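Long-range contacts in hypothetical protein (Exiguobacterium sibiricum, PDB 2HKV), which is of unknown function but belongs to the DinB family and binds a nickel ion inside a four-helix bundle, consistent with a metal-dependent role: residues 18-23 with 127-132; 35-40 with 133-138; 42-47 with 77-82; 49-54 with 83-88. All blocks are in the same frame, centred on the assembly; numbering follows the deposited sequence.

Interactions 1 and 4 are buried and join long helices of the bundle. Interactions 2 and 3 are only partly buried and tie loops to helices. Helix 114-138 serves interactions 1 and 2, and helix 43-61 serves interactions 3 and 4. Interactions 1 and 4 each supply a histidine to the same nickel ion, H128 and H49. A salt bridge from R21 to D87 also joins them. Their chemistry differs. Interaction 1 has an arginine-threonine hydrogen bond, whereas interaction 4 relies on close backbone approach. Interaction 2 is apolar, with a proline on a tyrosine ring. Interaction 3 mixes leucine-alanine contact with a tyrosine hydroxyl bond. Interactions 1 and 2 also touch the second subunit.

Interaction 1. Residues 18-23 with 127-132; sequences RTTRDL and HHRSQL. With NI (nickel (II) ion), chain B.
R129 reaches from helix 114-138 to T19 and T20 on helix 4-26, joining two helices of the DinB four-helix bundle. The segment axes run nearly parallel, 26° apart, at 10.7 Å. The long arginine side chain spans that gap. Its CG lies anti to the backbone N, and a bend at chi3 (67°) turns the guanidinium toward T19. R129 NH1 donates to T19 OG1 at 2.8 Å, with the oxygen in the guanidinium plane and an N-H...O angle of 161°. The aliphatic part slants past T20, where R129 CG is 3.5 Å from T20 OG1. This is contact only; the T20 hydroxyl is hydrogen-bonded to G16 O. L23 crosses the arginine at about a right angle, with its CD1 near R129 CG. With an alanine for this arginine, T19 OG1 would probably lose this donor, and a gap would open beside T20 and L23. R129 NH1 also bonds L147 O, and the arginine makes a cation-pi contact with F148. On another side of helix 114-138, H128 ND1 donates to Q131 OE1, and H128 NE2 binds nickel with H49 and H124. One turn further along both helices, L23 CB meets L132 CD2 at 3.9 Å.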
loop_
_atom_site.group_PDB
_atom_site.type_symbol
_atom_site.label_atom_id
_atom_site.label_comp_id
_atom_site.label_asym_id
_atom_site.label_seq_id
_atom_site.Cartn_x
_atom_site.Cartn_y
_atom_site.Cartn_z
ATOM N N ARG A 18 12.286 -4.774 -3.008
ATOM C CA ARG A 18 13.014 -5.044 -4.245
ATOM C C ARG A 18 12.472 -4.299 -5.465
ATOM O O ARG A 18 13.253 -3.801 -6.304
ATOM C CB ARG A 18 13.082 -6.511 -4.533
ATOM C CG ARG A 18 13.914 -7.216 -3.478
ATOM C CD ARG A 18 14.164 -8.647 -3.807
ATOM N NE ARG A 18 12.908 -9.338 -4.019
ATOM C CZ ARG A 18 12.238 -10.036 -3.102
ATOM N NH1 ARG A 18 12.684 -10.173 -1.833
ATOM N NH2 ARG A 18 11.085 -10.601 -3.480
ATOM N N THR A 19 11.148 -4.214 -5.574
ATOM C CA THR A 19 10.538 -3.419 -6.640
ATOM C C THR A 19 10.822 -1.947 -6.491
ATOM O O THR A 19 11.100 -1.290 -7.477
ATOM C CB THR A 19 9.044 -3.678 -6.785
ATOM O OG1 THR A 19 8.369 -3.430 -5.538
ATOM C CG2 THR A 19 8.784 -5.168 -7.281
ATOM N N THR A 20 10.828 -1.400 -5.280
ATOM C CA THR A 20 11.209 -0.013 -5.087
ATOM C C THR A 20 12.637 0.260 -5.520
ATOM O O THR A 20 12.900 1.293 -6.180
ATOM C CB THR A 20 10.982 0.458 -3.642
ATOM O OG1 THR A 20 9.595 0.310 -3.336
ATOM C CG2 THR A 20 11.387 1.939 -3.428
ATOM N N ARG A 21 13.537 -0.666 -5.184
ATOM C CA ARG A 21 14.942 -0.559 -5.561
ATOM C C ARG A 21 15.027 -0.470 -7.091
ATOM O O ARG A 21 15.742 0.364 -7.636
ATOM C CB ARG A 21 15.750 -1.743 -5.000
ATOM C CG ARG A 21 17.208 -1.526 -4.962
ATOM C CD ARG A 21 17.958 -2.837 -4.657
ATOM N NE ARG A 21 17.596 -3.343 -3.331
ATOM C CZ ARG A 21 17.266 -4.600 -3.042
ATOM N NH1 ARG A 21 17.247 -5.553 -3.974
ATOM N NH2 ARG A 21 16.966 -4.919 -1.787
ATOM N N ASP A 22 14.262 -1.313 -7.792
ATOM C CA ASP A 22 14.295 -1.314 -9.251
ATOM C C ASP A 22 13.784 0.006 -9.796
ATOM O O ASP A 22 14.375 0.567 -10.738
ATOM C CB ASP A 22 13.459 -2.450 -9.818
ATOM C CG ASP A 22 14.055 -3.824 -9.523
ATOM O OD1 ASP A 22 15.314 -3.921 -9.377
ATOM O OD2 ASP A 22 13.258 -4.805 -9.451
ATOM N N LEU A 23 12.714 0.530 -9.185
ATOM C CA LEU A 23 12.147 1.799 -9.667
ATOM C C LEU A 23 13.148 2.938 -9.513
ATOM O O LEU A 23 13.311 3.718 -10.435
ATOM C CB LEU A 23 10.829 2.170 -8.949
ATOM C CG LEU A 23 9.555 1.375 -9.296
ATOM C CD1 LEU A 23 8.399 1.808 -8.358
ATOM C CD2 LEU A 23 9.137 1.596 -10.757
ATOM N N HIS A 127 1.940 2.337 -0.164
ATOM C CA HIS A 127 1.362 3.665 -0.483
ATOM C C HIS A 127 2.344 4.518 -1.320
ATOM O O HIS A 127 2.003 5.058 -2.361
ATOM C CB HIS A 127 0.968 4.376 0.822
ATOM C CG HIS A 127 0.528 5.810 0.659
ATOM N ND1 HIS A 127 -0.741 6.152 0.243
ATOM C CD2 HIS A 127 1.200 6.976 0.827
ATOM C CE1 HIS A 127 -0.845 7.475 0.188
ATOM N NE2 HIS A 127 0.321 8.004 0.526
ATOM N N HIS A 128 3.576 4.666 -0.838
ATOM C CA HIS A 128 4.498 5.496 -1.537
ATOM C C HIS A 128 5.158 4.847 -2.727
ATOM O O HIS A 128 5.544 5.585 -3.648
ATOM C CB HIS A 128 5.549 6.107 -0.615
ATOM C CG HIS A 128 4.996 7.074 0.371
ATOM N ND1 HIS A 128 4.448 8.285 -0.002
ATOM C CD2 HIS A 128 4.964 7.035 1.715
ATOM C CE1 HIS A 128 4.107 8.943 1.102
ATOM N NE2 HIS A 128 4.341 8.174 2.156
ATOM N N ARG A 129 5.296 3.520 -2.769
ATOM C CA ARG A 129 5.778 2.855 -3.980
ATOM C C ARG A 129 4.811 3.184 -5.137
ATOM O O ARG A 129 5.210 3.487 -6.292
ATOM C CB ARG A 129 5.822 1.367 -3.790
ATOM C CG ARG A 129 6.494 0.629 -4.962
ATOM C CD ARG A 129 6.390 -0.889 -4.880
ATOM N NE ARG A 129 5.003 -1.340 -5.035
ATOM C CZ ARG A 129 4.652 -2.560 -5.414
ATOM N NH1 ARG A 129 5.562 -3.486 -5.632
ATOM N NH2 ARG A 129 3.367 -2.857 -5.499
ATOM N N SER A 130 3.505 3.132 -4.841
ATOM C CA SER A 130 2.469 3.492 -5.827
ATOM C C SER A 130 2.627 4.930 -6.306
ATOM O O SER A 130 2.545 5.226 -7.549
ATOM C CB SER A 130 1.075 3.298 -5.233
ATOM O OG SER A 130 0.078 3.405 -6.237
ATOM N N GLN A 131 2.849 5.846 -5.364
ATOM C CA GLN A 131 3.052 7.254 -5.715
ATOM C C GLN A 131 4.219 7.389 -6.705
ATOM O O GLN A 131 4.098 8.099 -7.746
ATOM C CB GLN A 131 3.384 8.041 -4.476
ATOM C CG GLN A 131 3.409 9.512 -4.662
ATOM C CD GLN A 131 3.512 10.254 -3.342
ATOM O OE1 GLN A 131 3.592 9.647 -2.276
ATOM N NE2 GLN A 131 3.480 11.607 -3.409
ATOM N N LEU A 132 5.340 6.736 -6.381
ATOM C CA LEU A 132 6.550 6.828 -7.221
ATOM C C LEU A 132 6.237 6.262 -8.573
ATOM O O LEU A 132 6.603 6.862 -9.609
ATOM C CB LEU A 132 7.772 6.120 -6.590
ATOM C CG LEU A 132 9.060 6.184 -7.436
ATOM C CD1 LEU A 132 9.490 7.679 -7.773
ATOM C CD2 LEU A 132 10.150 5.330 -6.723
HETATM NI NI NI B . 4.469 8.865 4.092
HETATM O O HOH W 1 4.129 10.990 3.427
HETATM O O HOH W 2 4.462 9.694 5.996
#

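Interaction 2. Residues 35-40 with 133-138; sequences RPISGK and LDYLNL
The Y135 ring carries P36 on one face. P36 CD sits 4.0 Å from the ring centroid, 17° off the normal, a CH-pi contact. P36 CG rests nearer the root of the ring, 3.7 Å from Y135 CG. The two side chains cross at about a right angle. I37 comes to the ring obliquely, with its CG1 3.7 Å from Y135 CE1. At the far end of the ring, K40 CB is 3.7 Å from Y135 OH. This is van der Waals contact only; the hydroxyl is bonded to R41 O and Q131 NE2. Those two bonds should limit turning of the phenol. The CG of Y135 lies anti to its own carbonyl carbon (chi1 -81°), which sends the ring out from the helix toward the loop.

The contact joins the C-terminal end of helix 114-138, in the DinB four-helix bundle, to the loop between helices 4-26 and 43-61. A type II beta turn from I37 to K40 shapes this loop. K40 N closes it on I37 O, and G39 takes a positive phi that suits glycine. Replacing the tyrosine by a leucine is likely to leave R41 O without its hydroxyl partner and P36 without the flat face it packs on. V43 and V46 of helix 43-61 also touch the tyrosine. The second subunit approaches too, and its D134 packs on I37. One turn on from Y135, L138 reaches the same loop. L138 CD1 is 3.6 Å from P36 CB and 4.0 Å from I37 CG1.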
loop_
_atom_site.group_PDB
_atom_site.type_symbol
_atom_site.label_atom_id
_atom_site.label_comp_id
_atom_site.label_asym_id
_atom_site.label_seq_id
_atom_site.Cartn_x
_atom_site.Cartn_y
_atom_site.Cartn_z
ATOM N N ARG A 35 8.232 17.650 -10.262
ATOM C CA ARG A 35 7.034 17.462 -9.424
ATOM C C ARG A 35 5.845 17.249 -10.342
ATOM O O ARG A 35 5.181 18.214 -10.710
ATOM C CB ARG A 35 6.763 18.703 -8.544
ATOM C CG ARG A 35 7.959 19.105 -7.708
ATOM C CD ARG A 35 7.702 20.376 -6.850
ATOM N NE ARG A 35 8.385 20.244 -5.561
ATOM C CZ ARG A 35 9.706 20.346 -5.390
ATOM N NH1 ARG A 35 10.525 20.592 -6.423
ATOM N NH2 ARG A 35 10.223 20.184 -4.171
ATOM N N PRO A 36 5.590 15.997 -10.742
ATOM C CA PRO A 36 4.513 15.684 -11.672
ATOM C C PRO A 36 3.117 16.023 -11.128
ATOM O O PRO A 36 2.213 16.200 -11.910
ATOM C CB PRO A 36 4.644 14.154 -11.873
ATOM C CG PRO A 36 5.999 13.786 -11.373
ATOM C CD PRO A 36 6.325 14.794 -10.314
ATOM N N ILE A 37 2.933 16.042 -9.812
ATOM C CA ILE A 37 1.669 16.467 -9.208
ATOM C C ILE A 37 1.896 17.775 -8.442
ATOM O O ILE A 37 2.445 17.770 -7.343
ATOM C CB ILE A 37 1.117 15.401 -8.229
ATOM C CG1 ILE A 37 1.131 14.018 -8.887
ATOM C CG2 ILE A 37 -0.276 15.773 -7.748
ATOM C CD1 ILE A 37 0.286 12.992 -8.166
ATOM N N SER A 38 1.484 18.890 -9.041
ATOM C CA SER A 38 1.734 20.222 -8.464
ATOM C C SER A 38 1.160 20.247 -7.067
ATOM O O SER A 38 0.052 19.772 -6.854
ATOM C CB SER A 38 1.128 21.339 -9.334
ATOM O OG SER A 38 -0.265 21.492 -9.092
ATOM N N GLY A 39 1.948 20.741 -6.116
ATOM C CA GLY A 39 1.580 20.732 -4.704
ATOM C C GLY A 39 2.217 19.646 -3.862
ATOM O O GLY A 39 2.236 19.741 -2.627
ATOM N N LYS A 40 2.739 18.608 -4.505
ATOM C CA LYS A 40 3.234 17.452 -3.781
ATOM C C LYS A 40 4.748 17.269 -3.890
ATOM O O LYS A 40 5.412 18.012 -4.604
ATOM C CB LYS A 40 2.475 16.205 -4.255
ATOM C CG LYS A 40 0.947 16.342 -4.127
ATOM C CD LYS A 40 0.533 16.811 -2.712
ATOM C CE LYS A 40 -0.874 16.369 -2.309
ATOM N NZ LYS A 40 -1.392 17.115 -1.119
ATOM N N LEU A 133 5.520 5.147 -8.602
ATOM C CA LEU A 133 5.161 4.549 -9.881
ATOM C C LEU A 133 4.292 5.527 -10.742
ATOM O O LEU A 133 4.524 5.709 -11.981
ATOM C CB LEU A 133 4.419 3.245 -9.641
ATOM C CG LEU A 133 3.936 2.454 -10.859
ATOM C CD1 LEU A 133 5.086 1.653 -11.425
ATOM C CD2 LEU A 133 2.780 1.510 -10.393
ATOM N N ASP A 134 3.311 6.153 -10.104
ATOM C CA ASP A 134 2.461 7.134 -10.802
ATOM C C ASP A 134 3.302 8.306 -11.334
ATOM O O ASP A 134 3.078 8.760 -12.448
ATOM C CB ASP A 134 1.386 7.706 -9.902
ATOM C CG ASP A 134 0.297 6.718 -9.570
ATOM O OD1 ASP A 134 0.187 5.665 -10.260
ATOM O OD2 ASP A 134 -0.476 7.036 -8.603
ATOM N N TYR A 135 4.259 8.780 -10.545
ATOM C CA TYR A 135 5.110 9.861 -10.987
ATOM C C TYR A 135 5.899 9.464 -12.238
ATOM O O TYR A 135 5.986 10.249 -13.184
ATOM C CB TYR A 135 6.149 10.218 -9.939
ATOM C CG TYR A 135 5.696 11.104 -8.803
ATOM C CD1 TYR A 135 4.356 11.297 -8.517
ATOM C CD2 TYR A 135 6.636 11.736 -8.003
ATOM C CE1 TYR A 135 3.958 12.076 -7.433
ATOM C CE2 TYR A 135 6.252 12.542 -6.950
ATOM C CZ TYR A 135 4.913 12.716 -6.672
ATOM O OH TYR A 135 4.546 13.512 -5.609
ATOM N N LEU A 136 6.535 8.292 -12.196
ATOM C CA LEU A 136 7.384 7.878 -13.312
ATOM C C LEU A 136 6.511 7.664 -14.546
ATOM O O LEU A 136 6.861 8.090 -15.615
ATOM C CB LEU A 136 8.215 6.620 -12.955
ATOM C CG LEU A 136 9.301 6.827 -11.883
ATOM C CD1 LEU A 136 10.171 5.531 -11.749
ATOM C CD2 LEU A 136 10.160 8.056 -12.026
ATOM N N ASN A 137 5.330 7.078 -14.377
ATOM C CA ASN A 137 4.404 6.930 -15.502
ATOM C C ASN A 137 3.872 8.270 -16.029
ATOM O O ASN A 137 3.716 8.451 -17.249
ATOM C CB ASN A 137 3.249 6.022 -15.118
ATOM C CG ASN A 137 3.626 4.543 -15.150
ATOM O OD1 ASN A 137 4.470 4.117 -15.947
ATOM N ND2 ASN A 137 3.006 3.775 -14.277
ATOM N N LEU A 138 3.619 9.221 -15.143
ATOM C CA LEU A 138 3.323 10.615 -15.556
ATOM C C LEU A 138 4.457 11.209 -16.409
ATOM O O LEU A 138 4.223 12.009 -17.308
ATOM C CB LEU A 138 3.122 11.515 -14.352
ATOM C CG LEU A 138 1.716 11.452 -13.708
ATOM C CD1 LEU A 138 1.678 12.091 -12.311
ATOM C CD2 LEU A 138 0.723 12.092 -14.570
#

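Interaction 3. Residues 42-47 with 77-82; sequences SVYEVA and VLPEQL
Y44 and A47, near the start of helix 43-61, meet the loop before helix 82-98 and that helix's first residue, L82. In this DinB four-helix bundle the contact joins that loop to the first turns of helix 43-61. The polar contact is a hydrogen bond from Y44 OH to V77 O. The carbonyl oxygen lies at the edge of the ring, in its plane. The modelled 2.3 Å is very short, so the exact length is doubtful. The tyrosine reaches the loop because its CG is anti to the backbone N (chi1 164°).

Side-chain to backbone bonds lie within both segments. S42 and E45 form a capping box at the start of helix 43-61. E45 N donates to S42 OG at 3.1 Å, and S42 N returns a bond to E45 OE1 from above the carboxylate plane. E45 also pairs with R35 in a salt bridge. In the loop, L78 N donates to Q81 OE1 at 3.0 Å.

The other contacts are apolar. P79 crosses Y44 at about a right angle, its CD 3.9 Å from Y44 CE1. W32, from another loop, also touches Y44 and L82. L82 points toward helix 43-61, and its CD1 rests 3.8 Å from A47 CB.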
loop_
_atom_site.group_PDB
_atom_site.type_symbol
_atom_site.label_atom_id
_atom_site.label_comp_id
_atom_site.label_asym_id
_atom_site.label_seq_id
_atom_site.Cartn_x
_atom_site.Cartn_y
_atom_site.Cartn_z
ATOM N N SER A 42 8.503 16.217 -4.748
ATOM C CA SER A 42 9.208 15.898 -5.974
ATOM C C SER A 42 9.552 14.383 -6.055
ATOM O O SER A 42 9.378 13.666 -5.083
ATOM C CB SER A 42 10.491 16.713 -6.069
ATOM O OG SER A 42 11.444 16.217 -5.147
ATOM N N VAL A 43 9.997 13.902 -7.232
ATOM C CA VAL A 43 10.475 12.547 -7.404
ATOM C C VAL A 43 11.533 12.217 -6.363
ATOM O O VAL A 43 11.479 11.167 -5.693
ATOM C CB VAL A 43 11.121 12.363 -8.821
ATOM C CG1 VAL A 43 11.831 11.071 -8.910
ATOM C CG2 VAL A 43 10.082 12.463 -9.890
ATOM N N TYR A 44 12.510 13.120 -6.211
ATOM C CA TYR A 44 13.584 12.823 -5.288
ATOM C C TYR A 44 13.028 12.764 -3.855
ATOM O O TYR A 44 13.427 11.913 -3.084
ATOM C CB TYR A 44 14.711 13.847 -5.387
ATOM C CG TYR A 44 15.679 13.842 -4.224
ATOM C CD1 TYR A 44 16.649 12.873 -4.097
ATOM C CD2 TYR A 44 15.620 14.841 -3.250
ATOM C CE1 TYR A 44 17.528 12.878 -3.037
ATOM C CE2 TYR A 44 16.498 14.868 -2.186
ATOM C CZ TYR A 44 17.457 13.896 -2.081
ATOM O OH TYR A 44 18.336 13.940 -1.015
ATOM N N GLU A 45 12.142 13.678 -3.500
ATOM C CA GLU A 45 11.614 13.699 -2.135
ATOM C C GLU A 45 10.747 12.458 -1.796
ATOM O O GLU A 45 10.819 11.954 -0.693
ATOM C CB GLU A 45 10.836 14.991 -1.871
ATOM C CG GLU A 45 11.691 16.253 -1.811
ATOM C CD GLU A 45 10.859 17.556 -1.891
ATOM O OE1 GLU A 45 9.629 17.515 -2.114
ATOM O OE2 GLU A 45 11.458 18.662 -1.765
ATOM N N VAL A 46 9.961 11.966 -2.761
ATOM C CA VAL A 46 9.261 10.680 -2.606
ATOM C C VAL A 46 10.245 9.553 -2.376
ATOM O O VAL A 46 10.066 8.730 -1.484
ATOM C CB VAL A 46 8.375 10.352 -3.792
ATOM C CG1 VAL A 46 7.546 9.059 -3.520
ATOM C CG2 VAL A 46 7.366 11.450 -3.989
ATOM N N ALA A 47 11.276 9.496 -3.228
ATOM C CA ALA A 47 12.315 8.494 -3.121
ATOM C C ALA A 47 13.027 8.463 -1.790
ATOM O O ALA A 47 13.241 7.388 -1.263
ATOM C CB ALA A 47 13.335 8.596 -4.288
ATOM N N VAL A 77 20.082 12.274 2.284
ATOM C CA VAL A 77 20.275 11.085 1.465
ATOM C C VAL A 77 20.404 11.554 0.040
ATOM O O VAL A 77 19.428 11.932 -0.585
ATOM C CB VAL A 77 19.149 10.083 1.600
ATOM C CG1 VAL A 77 19.506 8.829 0.832
ATOM C CG2 VAL A 77 18.928 9.725 3.045
ATOM N N LEU A 78 21.633 11.565 -0.457
ATOM C CA LEU A 78 21.889 12.005 -1.816
ATOM C C LEU A 78 21.417 10.944 -2.816
ATOM O O LEU A 78 21.367 9.757 -2.476
ATOM C CB LEU A 78 23.376 12.310 -1.991
ATOM C CG LEU A 78 23.930 13.421 -1.097
ATOM C CD1 LEU A 78 25.454 13.483 -1.258
ATOM C CD2 LEU A 78 23.270 14.770 -1.430
ATOM N N PRO A 79 21.043 11.360 -4.038
ATOM C CA PRO A 79 20.483 10.421 -5.007
ATOM C C PRO A 79 21.280 9.124 -5.198
ATOM O O PRO A 79 20.689 8.052 -5.367
ATOM C CB PRO A 79 20.462 11.240 -6.289
ATOM C CG PRO A 79 20.293 12.633 -5.819
ATOM C CD PRO A 79 21.095 12.724 -4.578
ATOM N N GLU A 80 22.601 9.212 -5.139
ATOM C CA GLU A 80 23.470 8.047 -5.324
ATOM C C GLU A 80 23.521 7.111 -4.110
ATOM O O GLU A 80 23.992 5.988 -4.220
ATOM C CB GLU A 80 24.890 8.494 -5.733
ATOM C CG GLU A 80 25.616 9.375 -4.704
ATOM C CD GLU A 80 25.482 10.897 -4.953
ATOM O OE1 GLU A 80 24.391 11.384 -5.369
ATOM O OE2 GLU A 80 26.490 11.608 -4.701
ATOM N N GLN A 81 23.043 7.561 -2.952
ATOM C CA GLN A 81 23.000 6.701 -1.758
ATOM C C GLN A 81 21.615 6.095 -1.481
ATOM O O GLN A 81 21.442 5.367 -0.516
ATOM C CB GLN A 81 23.422 7.491 -0.537
ATOM C CG GLN A 81 24.799 8.108 -0.647
ATOM C CD GLN A 81 24.954 9.364 0.209
ATOM O OE1 GLN A 81 23.973 10.050 0.549
ATOM N NE2 GLN A 81 26.205 9.681 0.546
ATOM N N LEU A 82 20.643 6.398 -2.332
ATOM C CA LEU A 82 19.247 6.016 -2.080
ATOM C C LEU A 82 19.075 4.534 -1.948
ATOM O O LEU A 82 18.423 4.076 -1.009
ATOM C CB LEU A 82 18.302 6.582 -3.151
ATOM C CG LEU A 82 17.894 8.028 -2.900
ATOM C CD1 LEU A 82 17.118 8.549 -4.074
ATOM C CD2 LEU A 82 17.052 8.102 -1.628
#

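Interaction 4. Residues 49-54 with 83-88; sequences HLAVLL and VDRLDQ. With NI (nickel (II) ion), chain B.
R85 runs out past A51 and V52 of helix 43-61. Its CB lies 4.1 Å from A51 CB. Its CG, anti to the backbone N (chi1 -166°), is 4.0 Å from V52 CG1. The chain then bends at chi2 (48°), and the two side chains slant past each other. At the tip, V52 CG1 lies over the rim of one guanidinium face. Q88 NE2 covers the opposite face, 3.4 Å above its plane. R85 NH1 forms a salt bridge with E55, just beyond the segment, so the charge has a mate. F72 of helix 66-73 also touches both R85 and V52.

These are neighbouring helices of the DinB four-helix bundle. The segment axes are 7.6 Å apart and 20° from parallel. The small A51 is consistent with this close approach; its CA is 4.1 Å from L86 CA. L86 CA makes a CA-H...O contact with A51 O at 3.5 Å. The oxygens A51 O and R85 O are close but are both acceptors, and S89 OG bonds to each. L86 CD1 is 4.0 Å from L50 O. On another side of helix 43-61, H49 NE2 binds nickel at 2.0 Å, and H124, H128 and two waters share the ion.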
loop_
_atom_site.group_PDB
_atom_site.type_symbol
_atom_site.label_atom_id
_atom_site.label_comp_id
_atom_site.label_asym_id
_atom_site.label_seq_id
_atom_site.Cartn_x
_atom_site.Cartn_y
_atom_site.Cartn_z
ATOM N N HIS A 49 11.849 9.535 1.147
ATOM C CA HIS A 49 10.851 9.126 2.171
ATOM C C HIS A 49 10.721 7.601 2.097
ATOM O O HIS A 49 10.767 6.919 3.118
ATOM C CB HIS A 49 9.526 9.869 1.914
ATOM C CG HIS A 49 8.384 9.546 2.860
ATOM N ND1 HIS A 49 8.479 9.651 4.221
ATOM C CD2 HIS A 49 7.082 9.231 2.604
ATOM C CE1 HIS A 49 7.300 9.391 4.773
ATOM N NE2 HIS A 49 6.435 9.075 3.819
ATOM N N LEU A 50 10.594 7.060 0.880
ATOM C CA LEU A 50 10.569 5.590 0.687
ATOM C C LEU A 50 11.829 4.869 1.244
ATOM O O LEU A 50 11.749 3.807 1.906
ATOM C CB LEU A 50 10.424 5.278 -0.789
ATOM C CG LEU A 50 9.040 5.154 -1.405
ATOM C CD1 LEU A 50 9.157 5.322 -2.969
ATOM C CD2 LEU A 50 8.388 3.801 -0.989
ATOM N N ALA A 51 12.984 5.454 0.971
ATOM C CA ALA A 51 14.262 4.898 1.407
ATOM C C ALA A 51 14.361 4.787 2.938
ATOM O O ALA A 51 14.987 3.850 3.435
ATOM C CB ALA A 51 15.438 5.755 0.864
ATOM N N VAL A 52 13.787 5.746 3.681
ATOM C CA VAL A 52 13.924 5.770 5.139
ATOM C C VAL A 52 12.696 5.273 5.915
ATOM O O VAL A 52 12.809 4.952 7.116
ATOM C CB VAL A 52 14.312 7.164 5.680
ATOM C CG1 VAL A 52 15.516 7.710 4.953
ATOM C CG2 VAL A 52 13.125 8.121 5.561
ATOM N N LEU A 53 11.535 5.133 5.281
ATOM C CA LEU A 53 10.361 5.023 6.120
ATOM C C LEU A 53 10.263 3.720 6.940
ATOM O O LEU A 53 9.587 3.691 7.981
ATOM C CB LEU A 53 9.069 5.296 5.342
ATOM C CG LEU A 53 8.555 4.327 4.269
ATOM C CD1 LEU A 53 7.872 2.985 4.818
ATOM C CD2 LEU A 53 7.547 5.131 3.407
ATOM N N LEU A 54 10.861 2.630 6.453
ATOM C CA LEU A 54 10.715 1.353 7.183
ATOM C C LEU A 54 11.390 1.475 8.538
ATOM O O LEU A 54 10.923 0.882 9.502
ATOM C CB LEU A 54 11.254 0.156 6.401
ATOM C CG LEU A 54 10.476 -0.359 5.189
ATOM C CD1 LEU A 54 11.258 -1.532 4.563
ATOM C CD2 LEU A 54 9.051 -0.787 5.570
ATOM N N VAL A 83 19.635 3.758 -2.868
ATOM C CA VAL A 83 19.477 2.304 -2.769
ATOM C C VAL A 83 20.133 1.800 -1.496
ATOM O O VAL A 83 19.548 0.991 -0.772
ATOM C CB VAL A 83 20.003 1.549 -4.002
ATOM C CG1 VAL A 83 20.023 0.030 -3.729
ATOM C CG2 VAL A 83 19.136 1.865 -5.198
ATOM N N ASP A 84 21.350 2.259 -1.229
ATOM C CA ASP A 84 22.080 1.871 -0.025
ATOM C C ASP A 84 21.252 2.157 1.201
ATOM O O ASP A 84 21.235 1.361 2.134
ATOM C CB ASP A 84 23.404 2.625 0.091
ATOM C CG ASP A 84 24.478 2.100 -0.861
ATOM O OD1 ASP A 84 24.254 1.034 -1.502
ATOM O OD2 ASP A 84 25.554 2.752 -0.959
ATOM N N ARG A 85 20.560 3.295 1.185
ATOM C CA ARG A 85 19.716 3.711 2.299
ATOM C C ARG A 85 18.473 2.855 2.482
ATOM O O ARG A 85 18.162 2.465 3.580
ATOM C CB ARG A 85 19.326 5.211 2.160
ATOM C CG ARG A 85 18.741 5.811 3.440
ATOM C CD ARG A 85 19.655 5.427 4.595
ATOM N NE ARG A 85 19.298 5.977 5.882
ATOM C CZ ARG A 85 18.603 5.349 6.827
ATOM N NH1 ARG A 85 18.150 4.081 6.676
ATOM N NH2 ARG A 85 18.361 6.024 7.958
ATOM N N LEU A 86 17.773 2.571 1.398
ATOM C CA LEU A 86 16.674 1.617 1.401
ATOM C C LEU A 86 17.110 0.238 2.008
ATOM O O LEU A 86 16.401 -0.399 2.839
ATOM C CB LEU A 86 16.173 1.465 -0.039
ATOM C CG LEU A 86 15.049 0.456 -0.335
ATOM C CD1 LEU A 86 13.804 0.705 0.547
ATOM C CD2 LEU A 86 14.738 0.521 -1.851
ATOM N N ASP A 87 18.276 -0.228 1.593
ATOM C CA ASP A 87 18.784 -1.501 2.056
ATOM C C ASP A 87 19.004 -1.516 3.562
ATOM O O ASP A 87 18.722 -2.518 4.246
ATOM C CB ASP A 87 20.092 -1.850 1.334
ATOM C CG ASP A 87 19.889 -2.225 -0.159
ATOM O OD1 ASP A 87 18.749 -2.170 -0.678
ATOM O OD2 ASP A 87 20.896 -2.572 -0.833
ATOM N N GLN A 88 19.564 -0.422 4.061
ATOM C CA GLN A 88 19.756 -0.229 5.482
ATOM C C GLN A 88 18.449 -0.241 6.255
ATOM O O GLN A 88 18.345 -0.897 7.291
ATOM C CB GLN A 88 20.448 1.101 5.687
ATOM C CG GLN A 88 20.703 1.492 7.096
ATOM C CD GLN A 88 21.537 2.792 7.182
ATOM O OE1 GLN A 88 22.436 3.048 6.346
ATOM N NE2 GLN A 88 21.228 3.622 8.185
HETATM NI NI NI B . 4.469 8.865 4.092
HETATM O O HOH W 1 4.129 10.990 3.427
HETATM O O HOH W 2 4.462 9.694 5.996
#